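Long-range contacts in flagellar motor switch protein FliG (Helicobacter pylori 26695, PDB 5WUJ), which forms part of the flagellar motor switch complex, which interacts with chemotaxis proteins and motor components that set the direction of rotation, and is required for flagellum synthesis and motility: residues P1-Q6 with D54-A59; M12-A17 with S44-Q49. All blocks are in the same frame, centred on the assembly; numbering follows the deposited sequence.

Contact 1 of 2, residues P1-Q6 with D54-A59; sequences PKQKAQ and DKQIGA
Gln3 reaches from the first turn of helix 2-8 to the start of helix 55-71, and its side chain can be followed atom by atom as the contact changes from apolar to polar. Its CB packs against the tip of Ile57, 4.1 Å from CD1 and equally close to CG1. The next carbon, CG, lies anti to the carbonyl carbon (chi1 -68°), and from there the chain runs out extended, which carries the amide past Ile57 to Asp54. CG and CD skirt the carboxylate, and at the end NE2 donates a hydrogen bond of 2.8 Å to Asp54 OD2. The bond is nearly straight, with an N-H...O angle of 165°. It lies almost in the plane of the amide and meets the oxygen from above the carboxylate plane; the two flat groups are turned 64° apart.

Gln6, one turn further along, also lies over Ile57. The two side chains cross at about a right angle, with OE1 of Gln6 3.3 Å from Ile57 CD1. NE2 of the same amide gives a weak hydrogen bond to a water that also accepts one from Asp54 N, 2.9 Å away, at the N-cap position of helix 55-71. On this side Ile57, a buried residue, is covered by aliphatic and amide atoms of two glutamines.

The chemistry is that of a surface seam in the N-terminal domain of FliG: one direct bond to a carboxylate and one water bridge, weak at its Gln6 end, border a single apolar residue, so the short first helix is joined to helix 55-71 mainly through neutral amides.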
loop_
_atom_site.group_PDB
_atom_site.type_symbol
_atom_site.label_atom_id
_atom_site.label_comp_id
_atom_site.label_asym_id
_atom_site.label_seq_id
_atom_site.Cartn_x
_atom_site.Cartn_y
_atom_site.Cartn_z
ATOM N N PRO B 1 16.359 -5.935 9.599
ATOM C CA PRO B 1 16.088 -7.365 9.789
ATOM C C PRO B 1 14.937 -7.599 10.753
ATOM O O PRO B 1 14.130 -8.486 10.528
ATOM C CB PRO B 1 17.408 -7.912 10.355
ATOM C CG PRO B 1 18.184 -6.720 10.791
ATOM C CD PRO B 1 17.758 -5.599 9.894
ATOM N N LYS B 2 14.870 -6.813 11.816
ATOM C CA LYS B 2 13.785 -6.923 12.761
ATOM C C LYS B 2 12.516 -6.369 12.109
ATOM O O LYS B 2 11.423 -6.868 12.331
ATOM C CB LYS B 2 14.118 -6.143 14.027
ATOM C CG LYS B 2 13.238 -6.482 15.212
ATOM C CD LYS B 2 14.010 -6.374 16.512
ATOM C CE LYS B 2 13.158 -6.800 17.699
ATOM N NZ LYS B 2 13.528 -6.073 18.947
ATOM N N GLN B 3 12.678 -5.329 11.301
ATOM C CA GLN B 3 11.555 -4.727 10.615
ATOM C C GLN B 3 11.001 -5.733 9.638
ATOM O O GLN B 3 9.801 -5.911 9.529
ATOM C CB GLN B 3 11.997 -3.479 9.869
ATOM C CG GLN B 3 12.415 -2.344 10.775
ATOM C CD GLN B 3 12.828 -1.115 10.009
ATOM O OE1 GLN B 3 13.474 -1.206 8.978
ATOM N NE2 GLN B 3 12.451 0.036 10.508
ATOM N N LYS B 4 11.894 -6.390 8.921
ATOM C CA LYS B 4 11.492 -7.390 7.967
ATOM C C LYS B 4 10.706 -8.467 8.683
ATOM O O LYS B 4 9.635 -8.850 8.247
ATOM C CB LYS B 4 12.713 -8.000 7.298
ATOM C CG LYS B 4 12.413 -8.749 6.018
ATOM C CD LYS B 4 10.924 -8.847 5.770
ATOM C CE LYS B 4 10.632 -9.639 4.510
ATOM N NZ LYS B 4 10.958 -8.865 3.285
ATOM N N ALA B 5 11.253 -8.963 9.782
ATOM C CA ALA B 5 10.563 -9.995 10.549
ATOM C C ALA B 5 9.189 -9.515 10.984
ATOM O O ALA B 5 8.199 -10.250 10.890
ATOM C CB ALA B 5 11.395 -10.401 11.766
ATOM N N GLN B 6 9.111 -8.274 11.466
ATOM C CA GLN B 6 7.826 -7.735 11.882
ATOM C C GLN B 6 6.885 -7.548 10.691
ATOM O O GLN B 6 5.670 -7.722 10.832
ATOM C CB GLN B 6 8.050 -6.427 12.638
ATOM C CG GLN B 6 6.795 -5.840 13.258
ATOM C CD GLN B 6 6.908 -4.344 13.493
ATOM O OE1 GLN B 6 8.011 -3.809 13.654
ATOM N NE2 GLN B 6 5.765 -3.655 13.497
ATOM N N ASP B 54 6.759 2.056 12.249
ATOM C CA ASP B 54 7.885 2.550 11.460
ATOM C C ASP B 54 7.427 2.948 10.063
ATOM O O ASP B 54 6.617 2.256 9.437
ATOM C CB ASP B 54 8.974 1.476 11.342
ATOM C CG ASP B 54 9.776 1.298 12.621
ATOM O OD1 ASP B 54 9.534 2.044 13.596
ATOM O OD2 ASP B 54 10.642 0.395 12.652
ATOM N N LYS B 55 7.947 4.075 9.570
ATOM C CA LYS B 55 7.546 4.518 8.241
ATOM C C LYS B 55 8.050 3.573 7.156
ATOM O O LYS B 55 7.379 3.414 6.130
ATOM C CB LYS B 55 8.017 5.948 7.966
ATOM C CG LYS B 55 7.217 6.598 6.832
ATOM C CD LYS B 55 7.894 7.835 6.263
ATOM C CE LYS B 55 7.016 8.496 5.200
ATOM N NZ LYS B 55 7.589 9.772 4.675
ATOM N N GLN B 56 9.211 2.934 7.360
ATOM C CA GLN B 56 9.725 1.999 6.357
ATOM C C GLN B 56 8.821 0.773 6.217
ATOM O O GLN B 56 8.623 0.265 5.108
ATOM C CB GLN B 56 11.156 1.572 6.700
ATOM C CG GLN B 56 12.147 2.729 6.896
ATOM C CD GLN B 56 12.374 3.066 8.364
ATOM O OE1 GLN B 56 11.533 3.697 9.010
ATOM N NE2 GLN B 56 13.516 2.646 8.899
ATOM N N ILE B 57 8.261 0.287 7.324
ATOM C CA ILE B 57 7.300 -0.803 7.237
ATOM C C ILE B 57 6.030 -0.335 6.543
ATOM O O ILE B 57 5.453 -1.058 5.718
ATOM C CB ILE B 57 7.007 -1.365 8.637
ATOM C CG1 ILE B 57 8.220 -2.154 9.154
ATOM C CG2 ILE B 57 5.707 -2.203 8.625
ATOM C CD1 ILE B 57 8.131 -2.526 10.618
ATOM N N GLY B 58 5.568 0.876 6.860
ATOM C CA GLY B 58 4.415 1.410 6.149
ATOM C C GLY B 58 4.662 1.509 4.654
ATOM O O GLY B 58 3.797 1.156 3.844
ATOM N N ALA B 59 5.862 1.961 4.271
ATOM C CA ALA B 59 6.213 2.093 2.862
ATOM C C ALA B 59 6.224 0.740 2.172
ATOM O O ALA B 59 5.822 0.625 1.009
ATOM C CB ALA B 59 7.588 2.762 2.721
HETATM O O HOH W 1 7.041 -0.559 13.512
#

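Contact 2 of 2, residues M12-A17 with S44-Q49; sequences MSEKIA and SKQIVQ
Ala17 and Gln46 make the closest contact between segments 12-17 and 44-49 of helices 12-23 and 37-50; the short segments cross at -65° with their axes 8.5 Å apart. Apolar packing comes first. The Ala17 methyl points at the other helix and lies 3.5 Å from Gln46 CB, and it also touches the backbone N of Ile47. Ile47 stands next to it, with CG1 3.8 Å from Ala17 CB and also skirting the carbonyl oxygen of Ala17. A small residue at this position lets the backbones come near, with the CA atoms of Ala17 and Ile47 only 5.1 Å apart.

Contacts of polar side chains make up the second group, and they meet partly through oxygen atoms and partly through carbons. Ser13, one turn before Ala17, sets OG 3.8 Å from Gln46 CG. The Gln46 chain turns about its CB-CG bond (chi2 -60°), which folds its amide back beside Glu14: Gln46 CD and OE1 lie against Glu14 CG, OE1 at 4.0 Å from that carbon. Carboxylate and amide planes stand 78° apart, and Glu14 OE2 and Gln46 OE1, both acceptors, keep 3.7 Å between them.

Two of the three polar side chains find partners on or next to their own helices. Glu14 OE1 accepts a hydrogen bond from Ser11 N, just before helix 12-23, while Gln46 NE2 gives a weak one to Glu42. The third, Ser13, has its OG buried with no partner in the model.

In this crossing of two helices of the FliG N-terminal domain, cohesion probably comes mainly from van der Waals fit around an alanine, and the polar side chains pack without bonding one another across the seam.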
loop_
_atom_site.group_PDB
_atom_site.type_symbol
_atom_site.label_atom_id
_atom_site.label_comp_id
_atom_site.label_asym_id
_atom_site.label_seq_id
_atom_site.Cartn_x
_atom_site.Cartn_y
_atom_site.Cartn_z
ATOM N N MET B 12 -3.116 -9.596 7.196
ATOM C CA MET B 12 -3.632 -8.755 6.126
ATOM C C MET B 12 -4.456 -7.598 6.696
ATOM O O MET B 12 -4.416 -6.473 6.181
ATOM C CB MET B 12 -4.444 -9.617 5.155
ATOM C CG MET B 12 -5.073 -8.851 4.011
ATOM S SD MET B 12 -3.862 -7.877 3.073
ATOM C CE MET B 12 -3.099 -9.127 2.052
ATOM N N SER B 13 -5.168 -7.853 7.794
ATOM C CA SER B 13 -5.937 -6.809 8.463
ATOM C C SER B 13 -5.025 -5.745 9.067
ATOM O O SER B 13 -5.350 -4.553 9.043
ATOM C CB SER B 13 -6.838 -7.446 9.537
ATOM O OG SER B 13 -7.063 -6.589 10.642
ATOM N N GLU B 14 -3.882 -6.156 9.616
ATOM C CA GLU B 14 -2.888 -5.195 10.104
ATOM C C GLU B 14 -2.303 -4.366 8.973
ATOM O O GLU B 14 -2.109 -3.152 9.121
ATOM C CB GLU B 14 -1.776 -5.927 10.846
ATOM C CG GLU B 14 -2.338 -6.821 11.945
ATOM C CD GLU B 14 -1.271 -7.404 12.813
ATOM O OE1 GLU B 14 -0.612 -8.379 12.381
ATOM O OE2 GLU B 14 -1.101 -6.888 13.932
ATOM N N LYS B 15 -1.999 -5.008 7.843
ATOM C CA LYS B 15 -1.511 -4.274 6.679
ATOM C C LYS B 15 -2.540 -3.259 6.209
ATOM O O LYS B 15 -2.186 -2.139 5.819
ATOM C CB LYS B 15 -1.182 -5.239 5.547
ATOM C CG LYS B 15 -0.103 -6.276 5.894
ATOM C CD LYS B 15 0.483 -6.840 4.625
ATOM C CE LYS B 15 1.462 -7.949 4.872
ATOM N NZ LYS B 15 1.108 -9.093 3.994
ATOM N N ILE B 16 -3.823 -3.622 6.256
ATOM C CA ILE B 16 -4.856 -2.705 5.781
ATOM C C ILE B 16 -4.964 -1.498 6.702
ATOM O O ILE B 16 -5.080 -0.363 6.236
ATOM C CB ILE B 16 -6.196 -3.448 5.640
ATOM C CG1 ILE B 16 -6.182 -4.342 4.399
ATOM C CG2 ILE B 16 -7.359 -2.469 5.610
ATOM C CD1 ILE B 16 -7.248 -5.468 4.444
ATOM N N ALA B 17 -4.899 -1.711 8.022
ATOM C CA ALA B 17 -4.917 -0.575 8.943
ATOM C C ALA B 17 -3.686 0.301 8.757
ATOM O O ALA B 17 -3.780 1.538 8.801
ATOM C CB ALA B 17 -5.004 -1.063 10.387
ATOM N N SER B 44 -10.516 -0.733 12.938
ATOM C CA SER B 44 -10.376 0.342 13.920
ATOM C C SER B 44 -9.435 -0.054 15.046
ATOM O O SER B 44 -8.630 0.763 15.515
ATOM C CB SER B 44 -11.746 0.702 14.507
ATOM O OG SER B 44 -12.592 1.238 13.510
ATOM N N LYS B 45 -9.543 -1.301 15.505
ATOM C CA LYS B 45 -8.687 -1.772 16.586
ATOM C C LYS B 45 -7.217 -1.718 16.186
ATOM O O LYS B 45 -6.365 -1.318 16.988
ATOM C CB LYS B 45 -9.091 -3.189 16.980
ATOM C CG LYS B 45 -8.292 -3.787 18.116
ATOM C CD LYS B 45 -8.860 -5.144 18.520
ATOM C CE LYS B 45 -7.796 -6.231 18.472
ATOM N NZ LYS B 45 -7.810 -6.979 17.185
ATOM N N GLN B 46 -6.903 -2.112 14.949
ATOM C CA GLN B 46 -5.511 -2.132 14.517
ATOM C C GLN B 46 -4.980 -0.733 14.207
ATOM O O GLN B 46 -3.787 -0.473 14.387
ATOM C CB GLN B 46 -5.363 -3.049 13.302
ATOM C CG GLN B 46 -5.799 -4.489 13.543
ATOM C CD GLN B 46 -5.008 -5.176 14.655
ATOM O OE1 GLN B 46 -3.906 -4.744 15.022
ATOM N NE2 GLN B 46 -5.566 -6.261 15.190
ATOM N N ILE B 47 -5.842 0.175 13.747
ATOM C CA ILE B 47 -5.435 1.566 13.554
ATOM C C ILE B 47 -4.956 2.155 14.871
ATOM O O ILE B 47 -3.899 2.796 14.939
ATOM C CB ILE B 47 -6.597 2.389 12.973
ATOM C CG1 ILE B 47 -6.846 2.016 11.509
ATOM C CG2 ILE B 47 -6.357 3.894 13.187
ATOM C CD1 ILE B 47 -8.110 2.674 10.936
ATOM N N VAL B 48 -5.726 1.939 15.942
ATOM C CA VAL B 48 -5.333 2.446 17.253
ATOM C C VAL B 48 -4.065 1.758 17.729
ATOM O O VAL B 48 -3.194 2.386 18.340
ATOM C CB VAL B 48 -6.478 2.267 18.270
ATOM C CG1 VAL B 48 -6.032 2.701 19.653
ATOM C CG2 VAL B 48 -7.715 3.043 17.826
ATOM N N GLN B 49 -3.927 0.463 17.438
ATOM C CA GLN B 49 -2.794 -0.283 17.971
ATOM C C GLN B 49 -1.528 -0.109 17.133
ATOM O O GLN B 49 -0.426 -0.211 17.680
ATOM C CB GLN B 49 -3.163 -1.767 18.097
ATOM C CG GLN B 49 -4.027 -2.070 19.324
ATOM C CD GLN B 49 -4.579 -3.497 19.357
ATOM O OE1 GLN B 49 -4.629 -4.188 18.336
ATOM N NE2 GLN B 49 -5.010 -3.935 20.543
#

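The two contacts illustrate how chemistry follows depth in an all-helical domain. Contact 2 is buried, whereas contact 1 lies at the surface, although the areas they bury are similar. They share no helix: contact 1 pairs helix 2-8 with helix 55-71, contact 2 pairs helix 12-23 with helix 37-50, and contact 2 is nested along the chain inside the loop closed by contact 1. Their centres are 15 Å apart and they do not touch. A salt bridge from Lys15 to Glu64 nevertheless ties helix 12-23 to helix 55-71. The surface pair is linked by one direct hydrogen bond and one weaker water bridge; the buried pair relies on closer helix packing.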